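Long-range contacts in YPM (Yersinia pseudotuberculosis, PDB 1PM4), which is a superantigenic mitogen with a jelly-roll fold, and so probably stimulates T cells by engaging their receptors together with MHC class II molecules: residues A45-L51 / E62-I68; L51-V55 / G81-I85. One frame throughout, in Å; residues are numbered along the deposited sequence.

Overall arrangement
Both contacts join neighbouring strands of one antiparallel sheet of the jelly roll, and strand 47-54, with L51 in common, serves both. Contact 1 pairs its first half with strand 59-67, an outermost strand within the chain; contact 2 pairs its last part with the start of strand 84-90 on the other flank. Their centres lie about 15 Å apart. Each is partly buried: M47, L49, I50, L51 and E62 are buried in contact 1, and L51, L52, R53, W84 and I85 in contact 2. Both reach the second subunit. Ladder bonds dominate contact 1, whose R65–E62 salt bridge forms within one strand; in contact 2 the ladder is short and an arginine reaches the backbone beyond it.

Contact 1 of 2, residues A45-L51 / E62-I68; sequences ADMTLIL and EIKRNDI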
ATOM      1  N   ALA A  45     -18.310   6.298  16.772  1.00 11.30           N
ATOM      2  CA  ALA A  45     -17.615   5.068  16.458  1.00 10.84           C
ATOM      3  C   ALA A  45     -16.169   5.319  16.089  1.00 10.25           C
ATOM      4  O   ALA A  45     -15.840   6.335  15.405  1.00 10.43           O
ATOM      5  CB  ALA A  45     -18.347   4.389  15.329  1.00 10.15           C
ATOM      6  N   ASP A  46     -15.286   4.422  16.536  1.00  9.53           N
ATOM      7  CA  ASP A  46     -13.877   4.456  16.228  1.00 10.77           C
ATOM      8  C   ASP A  46     -13.464   3.079  15.695  1.00 10.35           C
ATOM      9  O   ASP A  46     -13.380   2.107  16.503  1.00  9.58           O
ATOM     10  CB  ASP A  46     -13.113   4.754  17.479  1.00 11.84           C
ATOM     11  CG  ASP A  46     -11.638   4.887  17.242  1.00 15.48           C
ATOM     12  OD1 ASP A  46     -11.114   4.618  16.140  1.00 11.29           O
ATOM     13  OD2 ASP A  46     -10.932   5.284  18.214  1.00 17.40           O
ATOM     14  N   MET A  47     -13.399   2.928  14.352  1.00  9.14           N
ATOM     15  CA  MET A  47     -13.156   1.632  13.689  1.00  8.16           C
ATOM     16  C   MET A  47     -12.192   1.789  12.515  1.00  9.74           C
ATOM     17  O   MET A  47     -12.002   2.886  11.940  1.00 12.21           O
ATOM     18  CB  MET A  47     -14.475   1.054  13.136  1.00  7.14           C
ATOM     19  CG  MET A  47     -15.494   0.889  14.214  1.00  7.25           C
ATOM     20  SD  MET A  47     -17.005   0.153  13.398  1.00 12.98           S
ATOM     21  CE  MET A  47     -18.142   0.392  14.698  1.00 16.60           C
ATOM     22  N   THR A  48     -11.512   0.695  12.227  1.00  6.97           N
ATOM     23  CA  THR A  48     -10.619   0.615  11.109  1.00  9.21           C
ATOM     24  C   THR A  48     -11.037  -0.450  10.164  1.00  9.01           C
ATOM     25  O   THR A  48     -11.449  -1.507  10.581  1.00  5.98           O
ATOM     26  CB  THR A  48      -9.155   0.375  11.664  1.00  9.90           C
ATOM     27  OG1 THR A  48      -8.769   1.485  12.502  1.00  8.40           O
ATOM     28  CG2 THR A  48      -8.126   0.323  10.528  1.00  9.51           C
ATOM     29  N   LEU A  49     -10.954  -0.134   8.886  1.00  7.89           N
ATOM     30  CA  LEU A  49     -11.216  -1.094   7.822  1.00  8.66           C
ATOM     31  C   LEU A  49      -9.904  -1.446   7.117  1.00  9.32           C
ATOM     32  O   LEU A  49      -9.194  -0.556   6.618  1.00 10.33           O
ATOM     33  CB  LEU A  49     -12.125  -0.441   6.810  1.00  9.17           C
ATOM     34  CG  LEU A  49     -12.497  -1.291   5.608  1.00 10.30           C
ATOM     35  CD1 LEU A  49     -13.317  -2.536   5.961  1.00 10.83           C
ATOM     36  CD2 LEU A  49     -13.299  -0.490   4.540  1.00 11.72           C
ATOM     37  N   ILE A  50      -9.638  -2.731   7.034  1.00  8.39           N
ATOM     38  CA  ILE A  50      -8.418  -3.221   6.418  1.00  9.47           C
ATOM     39  C   ILE A  50      -8.804  -4.163   5.288  1.00  9.88           C
ATOM     40  O   ILE A  50      -9.625  -5.055   5.463  1.00  9.58           O
ATOM     41  CB  ILE A  50      -7.554  -3.962   7.427  1.00  9.48           C
ATOM     42  CG1 ILE A  50      -7.281  -3.097   8.635  1.00 10.23           C
ATOM     43  CG2 ILE A  50      -6.244  -4.388   6.766  1.00 11.66           C
ATOM     44  CD1 ILE A  50      -6.705  -3.899   9.822  1.00 16.54           C
ATOM     45  N   LEU A  51      -8.266  -3.913   4.090  1.00 10.32           N
ATOM     46  CA  LEU A  51      -8.368  -4.803   2.953  1.00 11.55           C
ATOM     47  C   LEU A  51      -7.208  -5.778   2.936  1.00 11.05           C
ATOM     48  O   LEU A  51      -6.019  -5.377   2.927  1.00 10.35           O
ATOM     49  CB  LEU A  51      -8.429  -3.975   1.639  1.00 11.17           C
ATOM     50  CG  LEU A  51      -8.405  -4.831   0.343  1.00 11.65           C
ATOM     51  CD1 LEU A  51      -9.537  -5.928   0.229  1.00 11.39           C
ATOM     52  CD2 LEU A  51      -8.394  -3.951  -0.846  1.00 14.66           C
ATOM     53  N   GLU A  62      -2.229  -7.533   4.153  1.00 11.81           N
ATOM     54  CA  GLU A  62      -2.894  -6.238   3.998  1.00 11.13           C
ATOM     55  C   GLU A  62      -2.488  -5.522   2.694  1.00 12.17           C
ATOM     56  O   GLU A  62      -1.340  -5.479   2.341  1.00 10.85           O
ATOM     57  CB  GLU A  62      -2.580  -5.388   5.212  1.00 10.67           C
ATOM     58  CG  GLU A  62      -2.948  -3.933   5.058  1.00 11.15           C
ATOM     59  CD  GLU A  62      -2.811  -3.194   6.379  1.00  9.99           C
ATOM     60  OE1 GLU A  62      -2.564  -3.828   7.429  1.00  9.47           O
ATOM     61  OE2 GLU A  62      -2.993  -1.974   6.355  1.00 12.10           O
ATOM     62  N   ILE A  63      -3.447  -5.006   1.965  1.00 13.78           N
ATOM     63  CA  ILE A  63      -3.220  -4.056   0.885  1.00 14.06           C
ATOM     64  C   ILE A  63      -3.206  -2.647   1.364  1.00 14.32           C
ATOM     65  O   ILE A  63      -2.273  -1.880   1.057  1.00 13.60           O
ATOM     66  CB  ILE A  63      -4.368  -4.170  -0.205  1.00 15.17           C
ATOM     67  CG1 ILE A  63      -4.388  -5.571  -0.764  1.00 17.57           C
ATOM     68  CG2 ILE A  63      -4.165  -3.087  -1.285  1.00 17.88           C
ATOM     69  CD1 ILE A  63      -5.374  -5.816  -1.863  1.00 20.27           C
ATOM     70  N   LYS A  64      -4.259  -2.233   2.073  1.00 11.46           N
ATOM     71  CA  LYS A  64      -4.345  -0.895   2.601  1.00 11.17           C
ATOM     72  C   LYS A  64      -5.447  -0.875   3.646  1.00 10.28           C
ATOM     73  O   LYS A  64      -6.147  -1.839   3.772  1.00 11.26           O
ATOM     74  CB  LYS A  64      -4.721   0.154   1.545  1.00 12.35           C
ATOM     75  CG  LYS A  64      -5.964  -0.157   0.812  1.00 14.16           C
ATOM     76  CD  LYS A  64      -6.309   1.031  -0.174  1.00 17.20           C
ATOM     77  CE  LYS A  64      -5.790   0.931  -1.567  1.00 21.94           C
ATOM     78  NZ  LYS A  64      -5.937   2.421  -2.146  1.00 18.85           N
ATOM     79  N   ARG A  65      -5.553   0.249   4.324  1.00 11.09           N
ATOM     80  CA  ARG A  65      -6.528   0.471   5.380  1.00 11.61           C
ATOM     81  C   ARG A  65      -7.036   1.884   5.455  1.00 12.71           C
ATOM     82  O   ARG A  65      -6.406   2.838   4.996  1.00 12.76           O
ATOM     83  CB  ARG A  65      -5.977   0.084   6.771  1.00  9.85           C
ATOM     84  CG  ARG A  65      -4.896   1.016   7.284  1.00 12.60           C
ATOM     85  CD  ARG A  65      -4.393   0.723   8.674  1.00 12.49           C
ATOM     86  NE  ARG A  65      -3.845  -0.622   8.773  1.00  8.61           N
ATOM     87  CZ  ARG A  65      -3.683  -1.269   9.908  1.00 11.70           C
ATOM     88  NH1 ARG A  65      -3.966  -0.669  11.054  1.00 12.62           N
ATOM     89  NH2 ARG A  65      -3.138  -2.501   9.932  1.00 12.09           N
ATOM     90  N   ASN A  66      -8.191   2.062   6.072  1.00 12.86           N
ATOM     91  CA  ASN A  66      -8.750   3.407   6.199  1.00 15.42           C
ATOM     92  C   ASN A  66      -9.534   3.496   7.472  1.00 14.55           C
ATOM     93  O   ASN A  66     -10.004   2.458   8.029  1.00 13.04           O
ATOM     94  CB  ASN A  66      -9.656   3.727   4.986  1.00 18.51           C
ATOM     95  CG  ASN A  66      -8.900   4.075   3.725  1.00 27.99           C
ATOM     96  OD1 ASN A  66      -8.620   3.194   2.861  1.00 38.59           O
ATOM     97  ND2 ASN A  66      -8.609   5.390   3.562  1.00 33.89           N
ATOM     98  N   ASP A  67      -9.773   4.701   7.933  1.00 11.61           N
ATOM     99  CA  ASP A  67     -10.631   4.890   9.061  1.00 13.12           C
ATOM    100  C   ASP A  67     -12.089   4.727   8.631  1.00 10.64           C
ATOM    101  O   ASP A  67     -12.410   4.717   7.447  1.00  9.31           O
ATOM    102  CB  ASP A  67     -10.447   6.301   9.639  1.00 14.86           C
ATOM    103  CG  ASP A  67      -9.013   6.605  10.012  1.00 21.61           C
ATOM    104  OD1 ASP A  67      -8.302   5.743  10.614  1.00 22.10           O
ATOM    105  OD2 ASP A  67      -8.525   7.721   9.698  1.00 29.42           O
ATOM    106  N   ILE A  68     -12.942   4.662   9.618  1.00 11.78           N
ATOM    107  CA  ILE A  68     -14.408   4.738   9.428  1.00 11.38           C
ATOM    108  C   ILE A  68     -14.738   5.965   8.590  1.00 11.07           C
ATOM    109  O   ILE A  68     -14.062   7.000   8.689  1.00  9.59           O
ATOM    110  CB  ILE A  68     -15.149   4.653  10.821  1.00 12.96           C
ATOM    111  CG1 ILE A  68     -16.628   4.319  10.628  1.00 16.05           C
ATOM    112  CG2 ILE A  68     -14.905   5.888  11.675  1.00 15.57           C
ATOM    113  CD1 ILE A  68     -17.410   4.242  11.897  1.00 16.75           C
TER
HETATM  114  O   HOH W   1      -9.217   4.209  12.560  1.00 30.21           O
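R65 lies beside I50 in a non-hydrogen-bonded pair of the hairpin, and its side chain runs along the face that also carries T48 and D67. Its CB sits 3.3 Å from L49 O and also packs on I50 CG1. With chi1 at 70°, CG lies between the backbone N and the carbonyl carbon; the chain then extends to CD, which passes 4.2 Å from T48 CG2. A bend at chi3 (59°) turns the guanidinium over I50. There NE and NH2 grip E62 side-on: NH2 reaches OE1 at 2.9 Å on its syn lone pair, NE meets OE2 almost straight, and the two bonds hold the group's rotation. I50 touches both partners of the ion pair, CD1 over the guanidinium near its rim, 3.8 Å from R65 NH2, and CG2 3.7 Å from E62 CD.

L49 and N66 exchange two backbone bonds, L49 N to N66 O (2.9 Å) and N66 N back to L49 O. Farther along, L51 faces both I63 and K64: I63 N binds L51 O at 2.8 Å, and the helical backbone angles of I63 are consistent with a classic beta bulge.

On the other face L49 and L51 turn inward toward strand 96-103 (L100) and strand 72-78 (L72), while strand 84-90 flanks strand 47-54. The R65 face meets the second subunit, where E75 N of that subunit also bonds E62 OE1.

Contact 2 of 2, residues L51-V55 / G81-I85; sequences LLRNV and GLSWI
This is a short antiparallel strand pairing, continued by an arginine that reaches the approach to the next strand; it lies between the two inner strands of the four-stranded sheet, at the end where strand 47-54 finishes and strand 84-90 starts. L52 and I85 form the hydrogen-bonded pair: L52 N gives I85 O a nearly straight bond of 2.7 Å, and I85 N answers to L52 O at 2.9 Å. On their face L52 CD1 leans obliquely against I85 CG2 at 3.9 Å. On the opposite face L51 CD1 touches W84 CB.

R53 and W84 make the adjacent non-hydrogen-bonded pair and lie side by side. With an off-staggered chi1 of -129°, the extended chain of R53 carries its guanidinium past W84 to the L82 and S83 carbonyls. W84 CB lies over one guanidinium face, while NH2 approaches the indole at CE3, 3.6 Å away, with the two planes 81° apart, so the pair does not stack. NH1 donates to L82 O at 3.1 Å, and N24 ND2 also bonds that oxygen; S83 O is 2.8 Å from R53 NH1 but badly angled. A water accepts from L82 N and, weakly, from R53 NH2. L82 CD1 comes to 3.2 Å from N54 O, which is buried without any polar partner.

D76 on strand 72-78 takes NE in a salt bridge. The arginine's charge is therefore probably balanced largely by D76, while NH1 meets L82 O from above the carbonyl plane, a poor direction that probably steadies residues 82-83 only modestly beside the strand end.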
ATOM      1  N   LEU A  51      -8.266  -3.913   4.090  1.00 10.32           N
ATOM      2  CA  LEU A  51      -8.368  -4.803   2.953  1.00 11.55           C
ATOM      3  C   LEU A  51      -7.208  -5.778   2.936  1.00 11.05           C
ATOM      4  O   LEU A  51      -6.019  -5.377   2.927  1.00 10.35           O
ATOM      5  CB  LEU A  51      -8.429  -3.975   1.639  1.00 11.17           C
ATOM      6  CG  LEU A  51      -8.405  -4.831   0.343  1.00 11.65           C
ATOM      7  CD1 LEU A  51      -9.537  -5.928   0.229  1.00 11.39           C
ATOM      8  CD2 LEU A  51      -8.394  -3.951  -0.846  1.00 14.66           C
ATOM      9  N   LEU A  52      -7.546  -7.070   3.020  1.00 11.54           N
ATOM     10  CA  LEU A  52      -6.561  -8.115   2.881  1.00 13.52           C
ATOM     11  C   LEU A  52      -6.754  -8.872   1.573  1.00 14.99           C
ATOM     12  O   LEU A  52      -7.905  -9.091   1.122  1.00 15.42           O
ATOM     13  CB  LEU A  52      -6.661  -9.043   4.038  1.00 13.64           C
ATOM     14  CG  LEU A  52      -6.704  -8.400   5.445  1.00 14.37           C
ATOM     15  CD1 LEU A  52      -7.363  -9.416   6.324  1.00 17.57           C
ATOM     16  CD2 LEU A  52      -5.371  -8.145   5.856  1.00 16.90           C
ATOM     17  N   ARG A  53      -5.640  -9.309   0.998  1.00 17.36           N
ATOM     18  CA  ARG A  53      -5.655 -10.182  -0.175  1.00 20.16           C
ATOM     19  C   ARG A  53      -4.946 -11.488   0.087  1.00 21.62           C
ATOM     20  O   ARG A  53      -3.973 -11.519   0.819  1.00 15.46           O
ATOM     21  CB  ARG A  53      -5.076  -9.476  -1.415  1.00 21.53           C
ATOM     22  CG  ARG A  53      -6.074  -9.638  -2.598  1.00 27.79           C
ATOM     23  CD  ARG A  53      -5.719  -9.008  -3.977  1.00 36.29           C
ATOM     24  NE  ARG A  53      -6.857  -8.807  -4.911  1.00 37.70           N
ATOM     25  CZ  ARG A  53      -7.911  -9.622  -5.052  1.00 41.53           C
ATOM     26  NH1 ARG A  53      -8.050 -10.717  -4.327  1.00 42.92           N
ATOM     27  NH2 ARG A  53      -8.859  -9.328  -5.927  1.00 43.00           N
ATOM     28  N   ASN A  54      -5.419 -12.572  -0.524  1.00 25.14           N
ATOM     29  CA  ASN A  54      -4.694 -13.823  -0.461  1.00 28.41           C
ATOM     30  C   ASN A  54      -3.602 -13.763  -1.537  1.00 30.72           C
ATOM     31  O   ASN A  54      -3.871 -13.586  -2.713  1.00 32.17           O
ATOM     32  CB  ASN A  54      -5.597 -15.034  -0.655  1.00 30.66           C
ATOM     33  CG  ASN A  54      -5.011 -16.317  -0.025  1.00 32.15           C
ATOM     34  OD1 ASN A  54      -5.742 -17.224   0.440  1.00 36.92           O
ATOM     35  ND2 ASN A  54      -3.674 -16.385   0.003  1.00 36.09           N
ATOM     36  N   VAL A  55      -2.373 -13.928  -1.115  1.00 33.09           N
ATOM     37  CA  VAL A  55      -1.211 -13.403  -1.846  1.00 35.34           C
ATOM     38  C   VAL A  55      -0.727 -14.252  -3.044  1.00 36.89           C
ATOM     39  O   VAL A  55      -0.558 -13.728  -4.186  1.00 37.53           O
ATOM     40  CB  VAL A  55      -0.091 -13.150  -0.826  1.00 35.36           C
ATOM     41  CG1 VAL A  55       1.278 -13.053  -1.466  1.00 37.11           C
ATOM     42  CG2 VAL A  55      -0.413 -11.870  -0.076  1.00 36.28           C
ATOM     43  N   GLY A  81      -8.212 -15.408 -10.529  1.00 31.88           N
ATOM     44  CA  GLY A  81      -9.111 -14.802  -9.564  1.00 31.65           C
ATOM     45  C   GLY A  81      -8.528 -14.937  -8.187  1.00 31.06           C
ATOM     46  O   GLY A  81      -7.771 -15.863  -7.910  1.00 33.07           O
ATOM     47  N   LEU A  82      -8.881 -14.012  -7.307  1.00 29.54           N
ATOM     48  CA  LEU A  82      -8.444 -14.091  -5.942  1.00 28.58           C
ATOM     49  C   LEU A  82      -9.480 -13.477  -5.046  1.00 26.24           C
ATOM     50  O   LEU A  82     -10.235 -12.580  -5.440  1.00 27.08           O
ATOM     51  CB  LEU A  82      -7.114 -13.376  -5.756  1.00 28.85           C
ATOM     52  CG  LEU A  82      -5.860 -14.141  -6.213  1.00 31.09           C
ATOM     53  CD1 LEU A  82      -4.660 -13.287  -5.844  1.00 32.99           C
ATOM     54  CD2 LEU A  82      -5.765 -15.512  -5.557  1.00 30.46           C
ATOM     55  N   SER A  83      -9.505 -13.976  -3.829  1.00 24.81           N
ATOM     56  CA  SER A  83     -10.491 -13.521  -2.886  1.00 21.63           C
ATOM     57  C   SER A  83      -9.876 -12.434  -2.059  1.00 18.35           C
ATOM     58  O   SER A  83      -8.650 -12.218  -1.999  1.00 17.62           O
ATOM     59  CB  SER A  83     -11.074 -14.674  -2.049  1.00 23.12           C
ATOM     60  OG  SER A  83     -10.067 -15.311  -1.334  1.00 23.99           O
ATOM     61  N   TRP A  84     -10.756 -11.708  -1.401  1.00 15.23           N
ATOM     62  CA  TRP A  84     -10.303 -10.607  -0.571  1.00 14.40           C
ATOM     63  C   TRP A  84     -11.084 -10.705   0.706  1.00 12.51           C
ATOM     64  O   TRP A  84     -12.162 -11.306   0.729  1.00  9.53           O
ATOM     65  CB  TRP A  84     -10.560  -9.276  -1.284  1.00 15.12           C
ATOM     66  CG  TRP A  84     -11.913  -8.986  -1.687  1.00 14.44           C
ATOM     67  CD1 TRP A  84     -12.876  -8.442  -0.929  1.00 16.25           C
ATOM     68  CD2 TRP A  84     -12.486  -9.152  -3.017  1.00 14.47           C
ATOM     69  NE1 TRP A  84     -14.016  -8.262  -1.662  1.00 16.96           N
ATOM     70  CE2 TRP A  84     -13.816  -8.691  -2.953  1.00 16.33           C
ATOM     71  CE3 TRP A  84     -11.988  -9.627  -4.240  1.00 18.72           C
ATOM     72  CZ2 TRP A  84     -14.709  -8.717  -4.069  1.00 17.00           C
ATOM     73  CZ3 TRP A  84     -12.850  -9.653  -5.368  1.00 18.21           C
ATOM     74  CH2 TRP A  84     -14.197  -9.194  -5.268  1.00 18.20           C
ATOM     75  N   ILE A  85     -10.553 -10.090   1.746  1.00 11.43           N
ATOM     76  CA  ILE A  85     -11.250  -9.895   3.019  1.00 11.48           C
ATOM     77  C   ILE A  85     -11.216  -8.454   3.448  1.00  9.72           C
ATOM     78  O   ILE A  85     -10.166  -7.747   3.411  1.00 10.40           O
ATOM     79  CB  ILE A  85     -10.614 -10.758   4.084  1.00 12.50           C
ATOM     80  CG1 ILE A  85     -11.003 -12.201   3.842  1.00 14.88           C
ATOM     81  CG2 ILE A  85     -11.031 -10.346   5.570  1.00 13.28           C
ATOM     82  CD1 ILE A  85     -10.150 -13.093   4.714  1.00 19.37           C
TER
HETATM   83  O   HOH W   2     -10.163 -11.268  -8.195  1.00 39.50           O